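Local atomic coordinates of D-xylonate dehydratase (Caulobacter crescentus, PDB entry 5OYN), a protein that dehydrates D-xylonate to 2-dehydro-3-deoxy-D-arabinonate, and D-gluconate with similar efficiency, as a homotetramer using a [2Fe-2S] cluster and magnesium. Residues P106-L117 against T563-A571. Sequence-based numbering, arbitrary orientation.
Sequences PTAALDRNLSYL and TPWQEIYRA
Trp565 donates its indole NE1 to the backbone O of Leu110 at 2.7 Å, with the acceptor close to the ring plane and the N-H...O angle at 155°. Leu114 covers one face of the same indole, its CB 3.8 Å from the centroid of the six-membered ring in a CH-pi contact, while Leu117 CD1 reaches CH2 of Trp565 at 3.5 Å. The Trp565 side chain, whose chi1 of 172° sets CG opposite the backbone N, reaches across to the helix of segment 106-117 and enters as a knob among Leu110, Asn113, Leu114 and Leu117. One turn on, Tyr569 offers a ring face to Leu110 CD2, which lies 3.8 Å from its centroid. The helical parts of the two segments cross at 90°, with axes 10.8 Å apart at closest approach, and this buried crossing joins the N-terminal and C-terminal family regions of the IlvD/Edd dehydratase. Without the indole, as with an alanine here, Leu110 O would probably lose this donor and a gap would open among the four side chains. Asn113 ND2 lies 3.6 Å from Tyr569 CE1 and hydrogen-bonds to Gly580 O. Thr563 OG1 caps its helix by accepting from Gln566 N at 3.1 Å. Glu121 of a second subunit packs on both Leu114 and Trp565, placing the crossing beside a subunit interface, whereas near the start of segment 106-117 the side chain of Ala109 is about 8 Å from the bound magnesium.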
loop_
_atom_site.group_PDB
_atom_site.type_symbol
_atom_site.label_atom_id
_atom_site.label_comp_id
_atom_site.label_asym_id
_atom_site.label_seq_id
_atom_site.Cartn_x
_atom_site.Cartn_y
_atom_site.Cartn_z
ATOM N N PRO A 106 2.934 31.493 -5.532
ATOM C CA PRO A 106 4.093 32.246 -6.033
ATOM C C PRO A 106 5.469 31.668 -5.671
ATOM O O PRO A 106 6.377 31.798 -6.474
ATOM C CB PRO A 106 3.908 33.617 -5.385
ATOM C CG PRO A 106 3.196 33.321 -4.117
ATOM C CD PRO A 106 2.252 32.201 -4.435
ATOM N N THR A 107 5.622 31.059 -4.499
ATOM C CA THR A 107 6.876 30.414 -4.122
ATOM C C THR A 107 6.609 29.488 -2.945
ATOM O O THR A 107 5.677 29.710 -2.166
ATOM C CB THR A 107 7.979 31.423 -3.750
ATOM O OG1 THR A 107 9.094 30.734 -3.163
ATOM C CG2 THR A 107 7.458 32.441 -2.763
ATOM N N ALA A 108 7.433 28.442 -2.828
ATOM C CA ALA A 108 7.308 27.518 -1.705
ATOM C C ALA A 108 7.841 28.095 -0.397
ATOM O O ALA A 108 7.601 27.497 0.661
ATOM C CB ALA A 108 8.019 26.203 -2.020
ATOM N N ALA A 109 8.551 29.234 -0.437
ATOM C CA ALA A 109 8.968 29.876 0.803
ATOM C C ALA A 109 7.774 30.237 1.672
ATOM O O ALA A 109 7.906 30.326 2.899
ATOM C CB ALA A 109 9.799 31.123 0.502
ATOM N N LEU A 110 6.608 30.426 1.058
ATOM C CA LEU A 110 5.407 30.747 1.810
ATOM C C LEU A 110 5.007 29.622 2.752
ATOM O O LEU A 110 4.328 29.860 3.756
ATOM C CB LEU A 110 4.264 31.033 0.842
ATOM C CG LEU A 110 4.239 32.450 0.296
ATOM C CD1 LEU A 110 3.113 32.592 -0.709
ATOM C CD2 LEU A 110 4.056 33.395 1.453
ATOM N N ASP A 111 5.411 28.395 2.446
ATOM C CA ASP A 111 4.821 27.229 3.085
ATOM C C ASP A 111 5.590 26.752 4.304
ATOM O O ASP A 111 5.006 26.072 5.155
ATOM C CB ASP A 111 4.703 26.096 2.066
ATOM C CG ASP A 111 3.537 26.306 1.117
ATOM O OD1 ASP A 111 2.540 26.921 1.561
ATOM O OD2 ASP A 111 3.612 25.874 -0.058
ATOM N N ARG A 112 6.874 27.102 4.419
ATOM C CA ARG A 112 7.664 26.586 5.525
ATOM C C ARG A 112 7.052 26.979 6.859
ATOM O O ARG A 112 6.930 26.148 7.767
ATOM C CB ARG A 112 9.094 27.084 5.423
ATOM C CG ARG A 112 10.009 26.442 6.429
ATOM C CD ARG A 112 11.250 27.277 6.629
ATOM N NE ARG A 112 10.992 28.342 7.586
ATOM C CZ ARG A 112 11.704 29.457 7.679
ATOM N NH1 ARG A 112 12.733 29.667 6.873
ATOM N NH2 ARG A 112 11.383 30.359 8.590
ATOM N N ASN A 113 6.625 28.233 6.984
ATOM C CA ASN A 113 6.059 28.680 8.247
ATOM C C ASN A 113 4.665 28.102 8.459
ATOM O O ASN A 113 4.311 27.721 9.582
ATOM C CB ASN A 113 6.053 30.212 8.296
ATOM C CG ASN A 113 7.460 30.805 8.519
ATOM O OD1 ASN A 113 8.343 30.160 9.091
ATOM N ND2 ASN A 113 7.659 32.037 8.069
ATOM N N LEU A 114 3.874 28.000 7.384
ATOM C CA LEU A 114 2.544 27.399 7.478
ATOM C C LEU A 114 2.625 25.930 7.879
ATOM O O LEU A 114 1.840 25.458 8.704
ATOM C CB LEU A 114 1.802 27.559 6.152
ATOM C CG LEU A 114 0.421 26.907 6.035
ATOM C CD1 LEU A 114 -0.512 27.329 7.149
ATOM C CD2 LEU A 114 -0.198 27.209 4.677
ATOM N N SER A 115 3.561 25.187 7.298
ATOM C CA SER A 115 3.759 23.809 7.721
ATOM C C SER A 115 4.234 23.756 9.169
ATOM O O SER A 115 3.792 22.904 9.948
ATOM C CB SER A 115 4.749 23.128 6.772
ATOM O OG SER A 115 5.007 21.784 7.124
ATOM N N TYR A 116 5.117 24.683 9.549
ATOM C CA TYR A 116 5.592 24.778 10.927
ATOM C C TYR A 116 4.428 24.859 11.911
ATOM O O TYR A 116 4.357 24.090 12.876
ATOM C CB TYR A 116 6.505 26.003 11.070
ATOM C CG TYR A 116 6.697 26.462 12.503
ATOM C CD1 TYR A 116 7.595 25.813 13.345
ATOM C CD2 TYR A 116 5.977 27.540 13.018
ATOM C CE1 TYR A 116 7.768 26.217 14.661
ATOM C CE2 TYR A 116 6.139 27.950 14.340
ATOM C CZ TYR A 116 7.036 27.285 15.152
ATOM O OH TYR A 116 7.212 27.683 16.457
ATOM N N LEU A 117 3.504 25.798 11.679
ATOM C CA LEU A 117 2.369 25.989 12.578
ATOM C C LEU A 117 1.623 24.693 12.792
ATOM O O LEU A 117 1.367 24.289 13.930
ATOM C CB LEU A 117 1.416 27.043 12.013
ATOM C CG LEU A 117 1.972 28.466 11.942
ATOM C CD1 LEU A 117 1.148 29.363 11.018
ATOM C CD2 LEU A 117 2.068 29.040 13.349
ATOM N N THR A 563 -4.175 35.649 -0.996
ATOM C CA THR A 563 -4.765 34.528 -0.282
ATOM C C THR A 563 -4.793 34.819 1.207
ATOM O O THR A 563 -3.961 35.577 1.708
ATOM C CB THR A 563 -3.978 33.224 -0.503
ATOM O OG1 THR A 563 -2.724 33.307 0.190
ATOM C CG2 THR A 563 -3.731 32.956 -1.988
ATOM N N PRO A 564 -5.727 34.212 1.942
ATOM C CA PRO A 564 -5.690 34.343 3.410
ATOM C C PRO A 564 -4.311 34.125 4.012
ATOM O O PRO A 564 -3.924 34.872 4.913
ATOM C CB PRO A 564 -6.696 33.275 3.880
ATOM C CG PRO A 564 -7.680 33.171 2.753
ATOM C CD PRO A 564 -6.941 33.517 1.469
ATOM N N TRP A 565 -3.545 33.137 3.549
ATOM C CA TRP A 565 -2.269 32.893 4.211
ATOM C C TRP A 565 -1.270 33.997 3.893
ATOM O O TRP A 565 -0.416 34.321 4.728
ATOM C CB TRP A 565 -1.718 31.519 3.829
ATOM C CG TRP A 565 -0.336 31.291 4.317
ATOM C CD1 TRP A 565 0.781 31.109 3.553
ATOM C CD2 TRP A 565 0.102 31.248 5.681
ATOM N NE1 TRP A 565 1.892 30.953 4.355
ATOM C CE2 TRP A 565 1.503 31.029 5.667
ATOM C CE3 TRP A 565 -0.547 31.376 6.914
ATOM C CZ2 TRP A 565 2.264 30.939 6.838
ATOM C CZ3 TRP A 565 0.216 31.274 8.084
ATOM C CH2 TRP A 565 1.604 31.058 8.033
ATOM N N GLN A 566 -1.379 34.608 2.713
ATOM C CA GLN A 566 -0.455 35.682 2.369
ATOM C C GLN A 566 -0.667 36.903 3.262
ATOM O O GLN A 566 0.302 37.573 3.644
ATOM C CB GLN A 566 -0.608 36.049 0.897
ATOM C CG GLN A 566 -0.018 35.028 -0.052
ATOM C CD GLN A 566 -0.284 35.383 -1.493
ATOM O OE1 GLN A 566 -0.556 36.541 -1.810
ATOM N NE2 GLN A 566 -0.212 34.393 -2.379
ATOM N N GLU A 567 -1.925 37.204 3.611
ATOM C CA GLU A 567 -2.186 38.282 4.558
ATOM C C GLU A 567 -1.495 38.015 5.890
ATOM O O GLU A 567 -0.809 38.891 6.438
ATOM C CB GLU A 567 -3.688 38.468 4.762
ATOM C CG GLU A 567 -4.010 39.355 5.959
ATOM C CD GLU A 567 -5.223 40.249 5.750
ATOM O OE1 GLU A 567 -5.663 40.888 6.737
ATOM O OE2 GLU A 567 -5.735 40.309 4.608
ATOM N N ILE A 568 -1.651 36.802 6.425
ATOM C CA ILE A 568 -0.968 36.460 7.668
ATOM C C ILE A 568 0.534 36.536 7.481
ATOM O O ILE A 568 1.244 37.125 8.303
ATOM C CB ILE A 568 -1.383 35.068 8.160
ATOM C CG1 ILE A 568 -2.838 35.073 8.617
ATOM C CG2 ILE A 568 -0.441 34.608 9.266
ATOM C CD1 ILE A 568 -3.537 33.764 8.342
ATOM N N TYR A 569 1.047 35.934 6.401
ATOM C CA TYR A 569 2.493 35.899 6.200
ATOM C C TYR A 569 3.066 37.308 6.111
ATOM O O TYR A 569 4.032 37.647 6.806
ATOM C CB TYR A 569 2.841 35.105 4.943
ATOM C CG TYR A 569 4.332 34.921 4.727
ATOM C CD1 TYR A 569 5.005 33.840 5.285
ATOM C CD2 TYR A 569 5.067 35.824 3.959
ATOM C CE1 TYR A 569 6.372 33.661 5.091
ATOM C CE2 TYR A 569 6.440 35.661 3.766
ATOM C CZ TYR A 569 7.089 34.575 4.335
ATOM O OH TYR A 569 8.451 34.388 4.144
ATOM N N ARG A 570 2.470 38.148 5.262
ATOM C CA ARG A 570 2.946 39.518 5.137
ATOM C C ARG A 570 2.870 40.259 6.467
ATOM O O ARG A 570 3.680 41.160 6.726
ATOM C CB ARG A 570 2.148 40.239 4.052
ATOM C CG ARG A 570 2.849 40.229 2.710
ATOM C CD ARG A 570 1.983 40.803 1.619
ATOM N NE ARG A 570 2.777 41.144 0.442
ATOM C CZ ARG A 570 2.255 41.519 -0.724
ATOM N NH1 ARG A 570 0.933 41.602 -0.868
ATOM N NH2 ARG A 570 3.058 41.806 -1.744
ATOM N N ALA A 571 1.941 39.864 7.344
ATOM C CA ALA A 571 1.804 40.547 8.624
ATOM C C ALA A 571 2.921 40.185 9.602
ATOM O O ALA A 571 3.491 41.076 10.239
ATOM C CB ALA A 571 0.437 40.242 9.235
#